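Local coordinates for sialidase domain-containing protein (Dyadobacter fermentans, PDB 5HX0) that is of unknown function but adopts the six-bladed beta-propeller fold of the sialidases and may bind or process carbohydrate, at residues L115-P120 / Y171-T176; Y142-L147 / A165-G170; L285-C290 / Q310-H315; K333-R338 / G362-G367. All coordinates share one frame; numbering follows the deposited sequence.

Interaction 1: L115-P120 / Y171-T176; sequences LIYSHP and YVLRST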
loop_
_atom_site.group_PDB
_atom_site.type_symbol
_atom_site.label_atom_id
_atom_site.label_comp_id
_atom_site.label_asym_id
_atom_site.label_seq_id
_atom_site.Cartn_x
_atom_site.Cartn_y
_atom_site.Cartn_z
ATOM N N LEU A 115 -4.997 -1.423 -7.378
ATOM C CA LEU A 115 -4.013 -2.053 -6.510
ATOM C C LEU A 115 -4.205 -3.564 -6.499
ATOM O O LEU A 115 -5.312 -4.059 -6.261
ATOM C CB LEU A 115 -4.121 -1.507 -5.089
ATOM C CG LEU A 115 -3.054 -2.110 -4.172
ATOM C CD1 LEU A 115 -1.719 -1.465 -4.385
ATOM C CD2 LEU A 115 -3.458 -1.956 -2.754
ATOM N N ILE A 116 -3.135 -4.289 -6.797
ATOM C CA ILE A 116 -3.091 -5.723 -6.532
ATOM C C ILE A 116 -2.602 -5.989 -5.115
ATOM O O ILE A 116 -3.209 -6.756 -4.366
ATOM C CB ILE A 116 -2.201 -6.453 -7.565
ATOM C CG1 ILE A 116 -2.825 -6.405 -8.961
ATOM C CG2 ILE A 116 -1.984 -7.921 -7.125
ATOM C CD1 ILE A 116 -1.859 -6.904 -10.087
ATOM N N TYR A 117 -1.517 -5.336 -4.708
ATOM C CA TYR A 117 -0.955 -5.649 -3.401
ATOM C C TYR A 117 -0.002 -4.573 -2.911
ATOM O O TYR A 117 0.856 -4.102 -3.666
ATOM C CB TYR A 117 -0.214 -6.974 -3.459
ATOM C CG TYR A 117 0.279 -7.458 -2.107
ATOM C CD1 TYR A 117 -0.617 -7.821 -1.105
ATOM C CD2 TYR A 117 1.642 -7.595 -1.859
ATOM C CE1 TYR A 117 -0.160 -8.283 0.131
ATOM C CE2 TYR A 117 2.113 -8.061 -0.635
ATOM C CZ TYR A 117 1.200 -8.399 0.356
ATOM O OH TYR A 117 1.669 -8.852 1.566
ATOM N N SER A 118 -0.148 -4.211 -1.639
ATOM C CA SER A 118 0.838 -3.416 -0.913
ATOM C C SER A 118 1.287 -4.221 0.298
ATOM O O SER A 118 0.473 -4.555 1.168
ATOM C CB SER A 118 0.262 -2.068 -0.482
ATOM O OG SER A 118 -1.034 -2.221 0.073
ATOM N N HIS A 119 2.560 -4.540 0.347
ATOM C CA HIS A 119 3.061 -5.415 1.410
ATOM C C HIS A 119 3.103 -4.642 2.731
ATOM O O HIS A 119 3.572 -3.504 2.761
ATOM C CB HIS A 119 4.451 -5.918 1.020
ATOM C CG HIS A 119 4.927 -7.117 1.783
ATOM N ND1 HIS A 119 4.119 -8.201 2.074
ATOM C CD2 HIS A 119 6.151 -7.414 2.280
ATOM C CE1 HIS A 119 4.836 -9.113 2.711
ATOM N NE2 HIS A 119 6.071 -8.659 2.846
ATOM N N PRO A 120 2.607 -5.206 3.832
ATOM C CA PRO A 120 2.657 -4.468 5.112
ATOM C C PRO A 120 4.067 -4.171 5.593
ATOM O O PRO A 120 4.253 -3.254 6.406
ATOM C CB PRO A 120 1.915 -5.408 6.081
ATOM C CG PRO A 120 0.943 -6.156 5.174
ATOM C CD PRO A 120 1.806 -6.435 3.936
ATOM N N TYR A 171 7.057 -13.710 -2.189
ATOM C CA TYR A 171 5.701 -13.958 -1.721
ATOM C C TYR A 171 4.810 -14.001 -2.955
ATOM O O TYR A 171 5.128 -13.393 -3.975
ATOM C CB TYR A 171 5.208 -12.899 -0.728
ATOM C CG TYR A 171 5.650 -11.448 -0.921
ATOM C CD1 TYR A 171 4.952 -10.576 -1.760
ATOM C CD2 TYR A 171 6.714 -10.945 -0.196
ATOM C CE1 TYR A 171 5.335 -9.232 -1.889
ATOM C CE2 TYR A 171 7.113 -9.626 -0.315
ATOM C CZ TYR A 171 6.428 -8.776 -1.153
ATOM O OH TYR A 171 6.847 -7.466 -1.218
ATOM N N VAL A 172 3.725 -14.760 -2.870
ATOM C CA VAL A 172 2.839 -15.001 -4.007
ATOM C C VAL A 172 1.411 -14.719 -3.568
ATOM O O VAL A 172 0.975 -15.200 -2.514
ATOM C CB VAL A 172 2.960 -16.453 -4.521
ATOM C CG1 VAL A 172 2.095 -16.666 -5.755
ATOM C CG2 VAL A 172 4.410 -16.791 -4.819
ATOM N N LEU A 173 0.692 -13.933 -4.359
ATOM C CA LEU A 173 -0.740 -13.747 -4.180
ATOM C C LEU A 173 -1.496 -14.611 -5.181
ATOM O O LEU A 173 -1.010 -14.912 -6.272
ATOM C CB LEU A 173 -1.117 -12.279 -4.369
ATOM C CG LEU A 173 -0.124 -11.506 -3.514
ATOM C CD1 LEU A 173 0.195 -10.207 -4.140
ATOM C CD2 LEU A 173 -0.626 -11.357 -2.103
ATOM N N ARG A 174 -2.723 -14.952 -4.821
ATOM C CA ARG A 174 -3.532 -15.877 -5.598
ATOM C C ARG A 174 -4.952 -15.338 -5.712
ATOM O O ARG A 174 -5.519 -14.852 -4.729
ATOM C CB ARG A 174 -3.529 -17.236 -4.892
ATOM C CG ARG A 174 -3.635 -18.417 -5.739
ATOM C CD ARG A 174 -3.220 -19.666 -4.939
ATOM N NE ARG A 174 -3.543 -20.853 -5.706
ATOM C CZ ARG A 174 -4.733 -21.436 -5.675
ATOM N NH1 ARG A 174 -5.691 -20.945 -4.889
ATOM N NH2 ARG A 174 -4.963 -22.512 -6.416
ATOM N N SER A 175 -5.535 -15.434 -6.900
ATOM C CA SER A 175 -6.921 -15.044 -7.095
ATOM C C SER A 175 -7.673 -16.167 -7.784
ATOM O O SER A 175 -7.208 -16.713 -8.792
ATOM C CB SER A 175 -7.046 -13.766 -7.911
ATOM O OG SER A 175 -8.413 -13.465 -8.159
ATOM N N THR A 176 -8.843 -16.502 -7.239
ATOM C CA THR A 176 -9.747 -17.450 -7.872
ATOM C C THR A 176 -11.011 -16.771 -8.389
ATOM O O THR A 176 -11.975 -17.457 -8.754
ATOM C CB THR A 176 -10.102 -18.578 -6.893
ATOM O OG1 THR A 176 -10.644 -18.007 -5.704
ATOM C CG2 THR A 176 -8.858 -19.383 -6.520
#

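Interaction 2: Y142-L147 / A165-G170; sequences YGWAFL and AVFLGG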
loop_
_atom_site.group_PDB
_atom_site.type_symbol
_atom_site.label_atom_id
_atom_site.label_comp_id
_atom_site.label_asym_id
_atom_site.label_seq_id
_atom_site.Cartn_x
_atom_site.Cartn_y
_atom_site.Cartn_z
ATOM N N TYR A 142 8.383 -10.206 -4.769
ATOM C CA TYR A 142 9.382 -10.266 -3.708
ATOM C C TYR A 142 9.565 -8.850 -3.182
ATOM O O TYR A 142 9.096 -7.889 -3.790
ATOM C CB TYR A 142 10.707 -10.876 -4.180
ATOM C CG TYR A 142 11.319 -10.290 -5.452
ATOM C CD1 TYR A 142 12.248 -9.261 -5.374
ATOM C CD2 TYR A 142 11.012 -10.813 -6.715
ATOM C CE1 TYR A 142 12.852 -8.744 -6.507
ATOM C CE2 TYR A 142 11.612 -10.285 -7.871
ATOM C CZ TYR A 142 12.527 -9.246 -7.743
ATOM O OH TYR A 142 13.144 -8.692 -8.847
ATOM N N GLY A 143 10.214 -8.728 -2.014
ATOM C CA GLY A 143 10.140 -7.492 -1.256
ATOM C C GLY A 143 11.458 -7.010 -0.672
ATOM O O GLY A 143 12.444 -7.759 -0.552
ATOM N N TRP A 144 11.427 -5.731 -0.258
ATOM C CA TRP A 144 12.531 -5.018 0.376
ATOM C C TRP A 144 12.021 -4.327 1.629
ATOM O O TRP A 144 11.022 -3.603 1.569
ATOM C CB TRP A 144 13.115 -3.943 -0.559
ATOM C CG TRP A 144 13.827 -4.502 -1.734
ATOM C CD1 TRP A 144 13.344 -4.637 -3.008
ATOM C CD2 TRP A 144 15.170 -5.014 -1.748
ATOM N NE1 TRP A 144 14.316 -5.204 -3.816
ATOM C CE2 TRP A 144 15.440 -5.442 -3.063
ATOM C CE3 TRP A 144 16.162 -5.156 -0.770
ATOM C CZ2 TRP A 144 16.676 -5.991 -3.433
ATOM C CZ3 TRP A 144 17.382 -5.696 -1.132
ATOM C CH2 TRP A 144 17.631 -6.111 -2.452
ATOM N N ALA A 145 12.726 -4.498 2.745
ATOM C CA ALA A 145 12.348 -3.814 3.975
ATOM C C ALA A 145 13.320 -2.676 4.263
ATOM O O ALA A 145 14.463 -2.674 3.801
ATOM C CB ALA A 145 12.299 -4.808 5.151
ATOM N N PHE A 146 12.861 -1.695 5.039
ATOM C CA PHE A 146 13.662 -0.503 5.302
ATOM C C PHE A 146 13.802 -0.363 6.806
ATOM O O PHE A 146 12.843 -0.017 7.493
ATOM C CB PHE A 146 13.034 0.730 4.643
ATOM C CG PHE A 146 13.038 0.633 3.131
ATOM C CD1 PHE A 146 12.112 -0.163 2.474
ATOM C CD2 PHE A 146 14.021 1.264 2.389
ATOM C CE1 PHE A 146 12.150 -0.309 1.067
ATOM C CE2 PHE A 146 14.057 1.142 0.996
ATOM C CZ PHE A 146 13.111 0.350 0.337
ATOM N N LEU A 147 14.996 -0.637 7.310
ATOM C CA LEU A 147 15.213 -0.768 8.739
ATOM C C LEU A 147 15.944 0.446 9.284
ATOM O O LEU A 147 16.665 1.142 8.563
ATOM C CB LEU A 147 16.017 -2.032 9.058
ATOM C CG LEU A 147 15.230 -3.329 9.240
ATOM C CD1 LEU A 147 14.454 -3.679 7.989
ATOM C CD2 LEU A 147 16.199 -4.467 9.607
ATOM N N ALA A 165 18.272 -1.015 1.607
ATOM C CA ALA A 165 17.151 -1.880 1.941
ATOM C C ALA A 165 17.632 -3.314 2.154
ATOM O O ALA A 165 18.648 -3.732 1.596
ATOM C CB ALA A 165 16.094 -1.842 0.830
ATOM N N VAL A 166 16.893 -4.065 2.967
ATOM C CA VAL A 166 17.232 -5.446 3.299
ATOM C C VAL A 166 16.221 -6.368 2.633
ATOM O O VAL A 166 15.007 -6.208 2.807
ATOM C CB VAL A 166 17.276 -5.671 4.819
ATOM C CG1 VAL A 166 17.658 -7.119 5.137
ATOM C CG2 VAL A 166 18.258 -4.695 5.458
ATOM N N PHE A 167 16.731 -7.345 1.895
ATOM C CA PHE A 167 15.911 -8.195 1.038
ATOM C C PHE A 167 14.929 -9.037 1.855
ATOM O O PHE A 167 15.274 -9.577 2.913
ATOM C CB PHE A 167 16.848 -9.090 0.217
ATOM C CG PHE A 167 16.192 -9.770 -0.956
ATOM C CD1 PHE A 167 15.234 -9.125 -1.694
ATOM C CD2 PHE A 167 16.591 -11.044 -1.342
ATOM C CE1 PHE A 167 14.635 -9.761 -2.792
ATOM C CE2 PHE A 167 16.009 -11.684 -2.421
ATOM C CZ PHE A 167 15.027 -11.038 -3.145
ATOM N N LEU A 168 13.689 -9.156 1.369
ATOM C CA LEU A 168 12.714 -10.032 2.030
ATOM C C LEU A 168 12.451 -11.332 1.287
ATOM O O LEU A 168 11.781 -12.218 1.844
ATOM C CB LEU A 168 11.368 -9.319 2.220
ATOM C CG LEU A 168 11.328 -8.103 3.140
ATOM C CD1 LEU A 168 9.987 -7.362 2.956
ATOM C CD2 LEU A 168 11.523 -8.559 4.591
ATOM N N GLY A 169 12.908 -11.459 0.050
ATOM C CA GLY A 169 12.571 -12.653 -0.695
ATOM C C GLY A 169 11.110 -12.670 -1.121
ATOM O O GLY A 169 10.404 -11.658 -1.084
ATOM N N GLY A 170 10.651 -13.864 -1.507
ATOM C CA GLY A 170 9.443 -13.979 -2.286
ATOM C C GLY A 170 8.143 -14.031 -1.487
ATOM O O GLY A 170 8.107 -14.336 -0.291
#

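Interaction 3: L285-C290 / Q310-H315; sequences LGDQAC and QGHPMH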
loop_
_atom_site.group_PDB
_atom_site.type_symbol
_atom_site.label_atom_id
_atom_site.label_comp_id
_atom_site.label_asym_id
_atom_site.label_seq_id
_atom_site.Cartn_x
_atom_site.Cartn_y
_atom_site.Cartn_z
ATOM N N LEU A 285 28.880 -12.931 -17.581
ATOM C CA LEU A 285 29.057 -13.584 -18.868
ATOM C C LEU A 285 28.707 -12.627 -19.997
ATOM O O LEU A 285 28.164 -13.032 -21.026
ATOM C CB LEU A 285 28.223 -14.865 -18.967
ATOM C CG LEU A 285 28.613 -15.918 -20.014
ATOM C CD1 LEU A 285 30.053 -16.414 -19.775
ATOM C CD2 LEU A 285 27.648 -17.095 -19.973
ATOM N N GLY A 286 29.026 -11.347 -19.823
ATOM C CA GLY A 286 28.859 -10.378 -20.897
ATOM C C GLY A 286 27.437 -10.214 -21.374
ATOM O O GLY A 286 27.215 -9.986 -22.571
ATOM N N ASP A 287 26.460 -10.370 -20.471
ATOM C CA ASP A 287 25.031 -10.307 -20.782
ATOM C C ASP A 287 24.593 -11.395 -21.765
ATOM O O ASP A 287 23.587 -11.238 -22.474
ATOM C CB ASP A 287 24.626 -8.922 -21.312
ATOM C CG ASP A 287 23.107 -8.680 -21.227
ATOM O OD1 ASP A 287 22.461 -9.284 -20.351
ATOM O OD2 ASP A 287 22.554 -7.908 -22.035
ATOM N N GLN A 288 25.323 -12.502 -21.827
ATOM C CA GLN A 288 24.927 -13.591 -22.705
ATOM C C GLN A 288 23.653 -14.247 -22.184
ATOM O O GLN A 288 23.588 -14.657 -21.021
ATOM C CB GLN A 288 26.051 -14.618 -22.801
ATOM C CG GLN A 288 25.735 -15.790 -23.680
ATOM C CD GLN A 288 25.833 -15.464 -25.150
ATOM O OE1 GLN A 288 25.229 -16.138 -25.972
ATOM N NE2 GLN A 288 26.601 -14.432 -25.489
ATOM N N ALA A 289 22.642 -14.353 -23.046
ATOM C CA ALA A 289 21.407 -15.026 -22.674
ATOM C C ALA A 289 21.610 -16.535 -22.796
ATOM O O ALA A 289 22.118 -17.018 -23.814
ATOM C CB ALA A 289 20.266 -14.552 -23.577
ATOM N N CYS A 290 21.230 -17.283 -21.768
ATOM C CA CYS A 290 21.523 -18.712 -21.751
ATOM C C CYS A 290 20.248 -19.546 -21.674
ATOM O O CYS A 290 19.148 -19.043 -21.424
ATOM C CB CYS A 290 22.455 -19.067 -20.583
ATOM S SG CYS A 290 24.122 -18.380 -20.822
ATOM N N GLN A 310 23.123 -11.380 -26.812
ATOM C CA GLN A 310 22.956 -10.594 -25.594
ATOM C C GLN A 310 21.503 -10.164 -25.431
ATOM O O GLN A 310 20.843 -9.761 -26.396
ATOM C CB GLN A 310 23.824 -9.332 -25.614
ATOM C CG GLN A 310 25.316 -9.539 -25.642
ATOM C CD GLN A 310 26.067 -8.210 -25.657
ATOM O OE1 GLN A 310 25.909 -7.409 -26.577
ATOM N NE2 GLN A 310 26.864 -7.961 -24.620
ATOM N N GLY A 311 21.026 -10.228 -24.202
ATOM C CA GLY A 311 19.712 -9.727 -23.844
ATOM C C GLY A 311 19.263 -10.312 -22.525
ATOM O O GLY A 311 19.725 -11.375 -22.092
ATOM N N HIS A 312 18.337 -9.605 -21.883
ATOM C CA HIS A 312 17.763 -10.025 -20.614
ATOM C C HIS A 312 16.639 -9.070 -20.201
ATOM O O HIS A 312 16.562 -7.951 -20.675
ATOM C CB HIS A 312 18.822 -10.052 -19.498
ATOM C CG HIS A 312 19.212 -8.693 -19.008
ATOM N ND1 HIS A 312 20.419 -8.109 -19.330
ATOM C CD2 HIS A 312 18.567 -7.808 -18.206
ATOM C CE1 HIS A 312 20.502 -6.923 -18.750
ATOM N NE2 HIS A 312 19.391 -6.714 -18.063
ATOM N N PRO A 313 15.745 -9.525 -19.317
ATOM C CA PRO A 313 15.529 -10.939 -19.050
ATOM C C PRO A 313 14.698 -11.493 -20.213
ATOM O O PRO A 313 14.317 -10.719 -21.094
ATOM C CB PRO A 313 14.744 -10.933 -17.735
ATOM C CG PRO A 313 13.902 -9.669 -17.842
ATOM C CD PRO A 313 14.764 -8.667 -18.633
HETATM N N MSE A 314 14.404 -12.784 -20.202
HETATM C CA MSE A 314 13.703 -13.434 -21.303
HETATM C C MSE A 314 12.281 -13.820 -20.896
HETATM O O MSE A 314 12.034 -14.107 -19.721
HETATM C CB MSE A 314 14.470 -14.691 -21.771
HETATM C CG MSE A 314 15.424 -14.458 -22.980
HETATM SE SE MSE A 314 16.891 -13.280 -22.541
HETATM C CE MSE A 314 17.735 -14.210 -21.044
ATOM N N HIS A 315 11.366 -13.813 -21.872
ATOM C CA HIS A 315 9.999 -14.294 -21.705
ATOM C C HIS A 315 9.628 -15.132 -22.924
ATOM O O HIS A 315 9.937 -14.741 -24.050
ATOM C CB HIS A 315 8.973 -13.129 -21.570
ATOM C CG HIS A 315 7.562 -13.608 -21.446
ATOM N ND1 HIS A 315 6.705 -13.698 -22.526
ATOM C CD2 HIS A 315 6.884 -14.114 -20.388
ATOM C CE1 HIS A 315 5.550 -14.206 -22.127
ATOM N NE2 HIS A 315 5.641 -14.490 -20.840
#

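Interaction 4: K333-R338 / G362-G367; sequences KPLGIR and GTTDLG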
loop_
_atom_site.group_PDB
_atom_site.type_symbol
_atom_site.label_atom_id
_atom_site.label_comp_id
_atom_site.label_asym_id
_atom_site.label_seq_id
_atom_site.Cartn_x
_atom_site.Cartn_y
_atom_site.Cartn_z
ATOM N N LYS A 333 23.611 -0.316 -26.871
ATOM C CA LYS A 333 23.271 0.572 -27.987
ATOM C C LYS A 333 22.890 -0.233 -29.218
ATOM O O LYS A 333 23.580 -1.181 -29.584
ATOM C CB LYS A 333 24.439 1.514 -28.334
ATOM C CG LYS A 333 24.939 2.367 -27.175
ATOM C CD LYS A 333 23.791 2.998 -26.376
ATOM C CE LYS A 333 23.687 4.519 -26.579
ATOM N NZ LYS A 333 22.451 5.098 -25.930
ATOM N N PRO A 334 21.781 0.129 -29.862
ATOM C CA PRO A 334 20.794 1.132 -29.460
ATOM C C PRO A 334 19.784 0.530 -28.479
ATOM O O PRO A 334 19.247 -0.548 -28.758
ATOM C CB PRO A 334 20.125 1.503 -30.780
ATOM C CG PRO A 334 20.205 0.263 -31.589
ATOM C CD PRO A 334 21.416 -0.522 -31.128
ATOM N N LEU A 335 19.536 1.218 -27.371
ATOM C CA LEU A 335 18.760 0.652 -26.266
ATOM C C LEU A 335 17.329 0.342 -26.676
ATOM O O LEU A 335 16.654 1.184 -27.268
ATOM C CB LEU A 335 18.737 1.633 -25.108
ATOM C CG LEU A 335 20.082 1.993 -24.492
ATOM C CD1 LEU A 335 19.914 3.210 -23.603
ATOM C CD2 LEU A 335 20.580 0.806 -23.686
ATOM N N GLY A 336 16.852 -0.853 -26.323
ATOM C CA GLY A 336 15.444 -1.156 -26.551
ATOM C C GLY A 336 15.024 -2.586 -26.269
ATOM O O GLY A 336 15.426 -3.183 -25.261
ATOM N N ILE A 337 14.214 -3.142 -27.173
ATOM C CA ILE A 337 13.487 -4.389 -26.959
ATOM C C ILE A 337 13.651 -5.223 -28.210
ATOM O O ILE A 337 13.491 -4.701 -29.316
ATOM C CB ILE A 337 11.978 -4.162 -26.701
ATOM C CG1 ILE A 337 11.705 -3.066 -25.645
ATOM C CG2 ILE A 337 11.258 -5.504 -26.402
ATOM C CD1 ILE A 337 12.155 -3.384 -24.208
ATOM N N ARG A 338 13.919 -6.520 -28.047
ATOM C CA ARG A 338 14.097 -7.418 -29.188
ATOM C C ARG A 338 13.406 -8.757 -28.924
ATOM O O ARG A 338 12.935 -9.038 -27.817
ATOM C CB ARG A 338 15.598 -7.610 -29.487
ATOM C CG ARG A 338 16.287 -6.275 -29.814
ATOM C CD ARG A 338 17.766 -6.398 -30.128
ATOM N NE ARG A 338 18.278 -5.067 -30.472
ATOM C CZ ARG A 338 19.254 -4.839 -31.342
ATOM N NH1 ARG A 338 19.847 -5.851 -31.967
ATOM N NH2 ARG A 338 19.633 -3.594 -31.591
ATOM N N GLY A 362 16.174 5.737 -23.774
ATOM C CA GLY A 362 17.018 6.771 -23.198
ATOM C C GLY A 362 18.154 6.226 -22.349
ATOM O O GLY A 362 19.320 6.334 -22.726
ATOM N N THR A 363 17.824 5.626 -21.207
ATOM C CA THR A 363 18.776 4.984 -20.309
ATOM C C THR A 363 18.511 3.485 -20.281
ATOM O O THR A 363 17.525 2.997 -20.832
ATOM C CB THR A 363 18.666 5.542 -18.886
ATOM O OG1 THR A 363 17.453 5.053 -18.289
ATOM C CG2 THR A 363 18.625 7.058 -18.893
ATOM N N THR A 364 19.416 2.750 -19.630
ATOM C CA THR A 364 19.284 1.302 -19.520
ATOM C C THR A 364 18.133 0.868 -18.609
ATOM O O THR A 364 17.849 -0.334 -18.523
ATOM C CB THR A 364 20.600 0.715 -19.007
ATOM O OG1 THR A 364 20.939 1.363 -17.779
ATOM C CG2 THR A 364 21.734 0.943 -20.030
ATOM N N ASP A 365 17.456 1.804 -17.935
ATOM C CA ASP A 365 16.351 1.465 -17.031
ATOM C C ASP A 365 15.077 1.303 -17.868
ATOM O O ASP A 365 14.193 2.161 -17.913
ATOM C CB ASP A 365 16.230 2.531 -15.946
ATOM C CG ASP A 365 15.281 2.147 -14.819
ATOM O OD1 ASP A 365 14.889 0.970 -14.706
ATOM O OD2 ASP A 365 14.950 3.051 -14.009
ATOM N N LEU A 366 14.988 0.155 -18.534
ATOM C CA LEU A 366 13.881 -0.209 -19.417
ATOM C C LEU A 366 13.952 -1.715 -19.617
ATOM O O LEU A 366 14.878 -2.368 -19.131
ATOM C CB LEU A 366 13.950 0.543 -20.764
ATOM C CG LEU A 366 15.295 0.566 -21.511
ATOM C CD1 LEU A 366 15.656 -0.793 -22.146
ATOM C CD2 LEU A 366 15.324 1.659 -22.615
ATOM N N GLY A 367 12.994 -2.259 -20.374
ATOM C CA GLY A 367 13.036 -3.657 -20.761
ATOM C C GLY A 367 12.021 -4.544 -20.069
ATOM O O GLY A 367 10.849 -4.174 -19.921
#

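Interaction 1: L115-P120 / Y171-T176
Y117 and L173 meet across a blade-to-blade seam of the six-bladed beta-propeller: strand 114-117 ends one four-stranded sheet, and strand 165-175 belongs to the next. Y117 CB sits against L173 CD1 at 3.3 Å, a snug methyl contact. The same methyl reaches on to CG. Farther along the ring the second branch takes over: L173 CD2 lies over the face, 3.9 Å from the centroid of the Y117 ring, while the backbone N of H119 lies over the opposite face. On the other ring margin Y117 CE2 comes within 3.7 Å of Y171 CE1, the two phenol planes inclined at 62°. At the tip, Y117 OH is 2.6 Å from H119 ND1, a short hydrogen bond made in the plane of the imidazole, at its edge. That bond fixes the rotation of the imidazole, whose face then stacks on Y171 with centroids 4.0 Å apart and planes 24° from parallel. H119 has its CG anti to the backbone N (chi1 -163°), which swings the ring over Y171. Y117, H119 and Y171 thus form one aromatic cluster, and Y171 OH is held by S124. I116 and Y117 make a classic beta bulge opposite L98, and H119 O bonds Y97 OH of the second subunit. Within the bulge I116 CG2 touches L173 CD1 at 4.3 Å.

Interaction 2: Y142-L147 / A165-G170
A165 opens the second segment by laying its CB over the face of F146, 3.9 Å from the centroid of the F146 ring, with W144 CE3 pressing on the same methyl. V166 is bound to A145 in both directions: A145 N to V166 O and V166 N to A145 O, each 2.9 Å and nearly straight, a regular antiparallel hydrogen-bonded pair. F167 comes next, on the face of the sheet that carries Y142 and W144. With CG anti to its backbone N (chi1 -165°), its ring spans the space between those two: CD1 lies over one face of the W144 indole, the planes 44° apart, while Y142 CD1 meets the F167 edge in plane, 3.6 Å from F167 CE1. Y207 adds an edge-to-face contact to F167. At L168 the backbone N gives a 2.7 Å bond to G143 O, and L168 CD2 touches A145 CB on the face of the sheet opposite F167. G169 turns with a positive phi of 72°, and its O lies 3.1 Å from Y142 CA. W144 pairs with F167 but Y142 with G170, so the second strand takes up one extra residue between them. F146 O also accepts a bond from R81 of the second subunit. This is an antiparallel pair of neighbouring strands, 137-145 and 165-175, within one blade of the beta-propeller.

Interaction 3: L285-C290 / Q310-H315
D287 and H312 meet at about a right angle, the carboxylate and imidazole planes 76° apart. H312 ND1 donates to D287 OD1 over only 2.6 Å; the oxygen is approached on its syn side but 29° out of the carboxylate plane, whereas from the histidine's side the acceptor lies close to the ring plane, at its edge. Two torsions bring the partners together: D287 CG is anti to its backbone N, and H312 CG stands between its backbone N and carbonyl carbon (chi1 75°). Q310 is set quite differently. Its chain runs extended alongside the type I' turn L285-Q288 and ends in NE2, which gives a nearly straight bond of 2.9 Å to G286 O, with that oxygen lying in the amide plane. Between these two side-chain bonds, G311 N reaches D287 O at 3.3 Å. Beyond the polar part, A289 CB packs on the tip of selenomethionine M314, 3.6 Å from M314 CE, whose chain is bent at chi2 and chi3 to bring the methyl back over the alanine. The turn joins strands 276-283 and 288-294 of one propeller blade, while 310-313, with its cis peptide before P313, leads into strand 314-318 of the next. D287 OD2, the second carboxylate oxygen, accepts from H332 NE2, so the aspartate bridges two histidines. The ND1 bond fixes which way round the H312 ring sits and directs its other nitrogen, NE2, toward R331, where the hydrogen bond is weak.

Interaction 4: K333-R338 / G362-G367
Peptide planes are the flat groups that L335 and L366 meet, where the stretch leading into strand 336-342 of one beta-propeller blade packs on the loop that enters strand 367-375 of the next. L335 CD1 lies over a face of the G362-T363 peptide, 3.3 Å from G362 O, and 3.6 Å from T363 C, where the next peptide begins. In the other direction L366 CD1 approaches the oxygen side of the G336-I337 peptide, tilted out of its plane, at 3.9 Å from G336 O. The guanidinium of R338 has P334 CG at its edge, in plane, and a salt bridge to E354.

L335 carries the contact with both branches. With CG anti to the carbonyl carbon (chi1 -61°) the side chain is directed at the loop, where its two methyls part: CD1 takes the peptide, and CD2 touches T364 CG2 at 3.8 Å. Nearer the backbone, L335 CB rests on L366 CD2 at 4.2 Å. Between these two segments the contact is van der Waals packing without a hydrogen bond; just before 362-367, G361 is backbone-bonded to L335. Within the loop T363 OG1 accepts from D365 N in an ST turn and D365 centres an inverse gamma turn; from outside, H57, H91 and Y384 hold the D365 carboxylate. F385 lies beside both I337 and L366. Where the loop becomes strand, I337 CD1 rests 3.6 Å from G367 CA.

From the N terminus, the chain opens interaction 1 at 115-120; interaction 2 opens and closes inside that loop, within a single blade, and 171-176 then closes interaction 1, tying edge strand 114-117 of one blade to strand 165-175 of the following one. Both use strand 165-175 and touch directly, Y171 OH lying 3.3 Å from G143 CA, and both reach the second subunit. Interactions 3 and 4 follow in series, without crossing. Interaction 3 joins the blade of strand 288-294 to that of strand 314-318, and interaction 4 joins this last blade to strand 367-375, in the sheet that also contains the N-terminal strand 42-51. Their centres are about 13 Å apart.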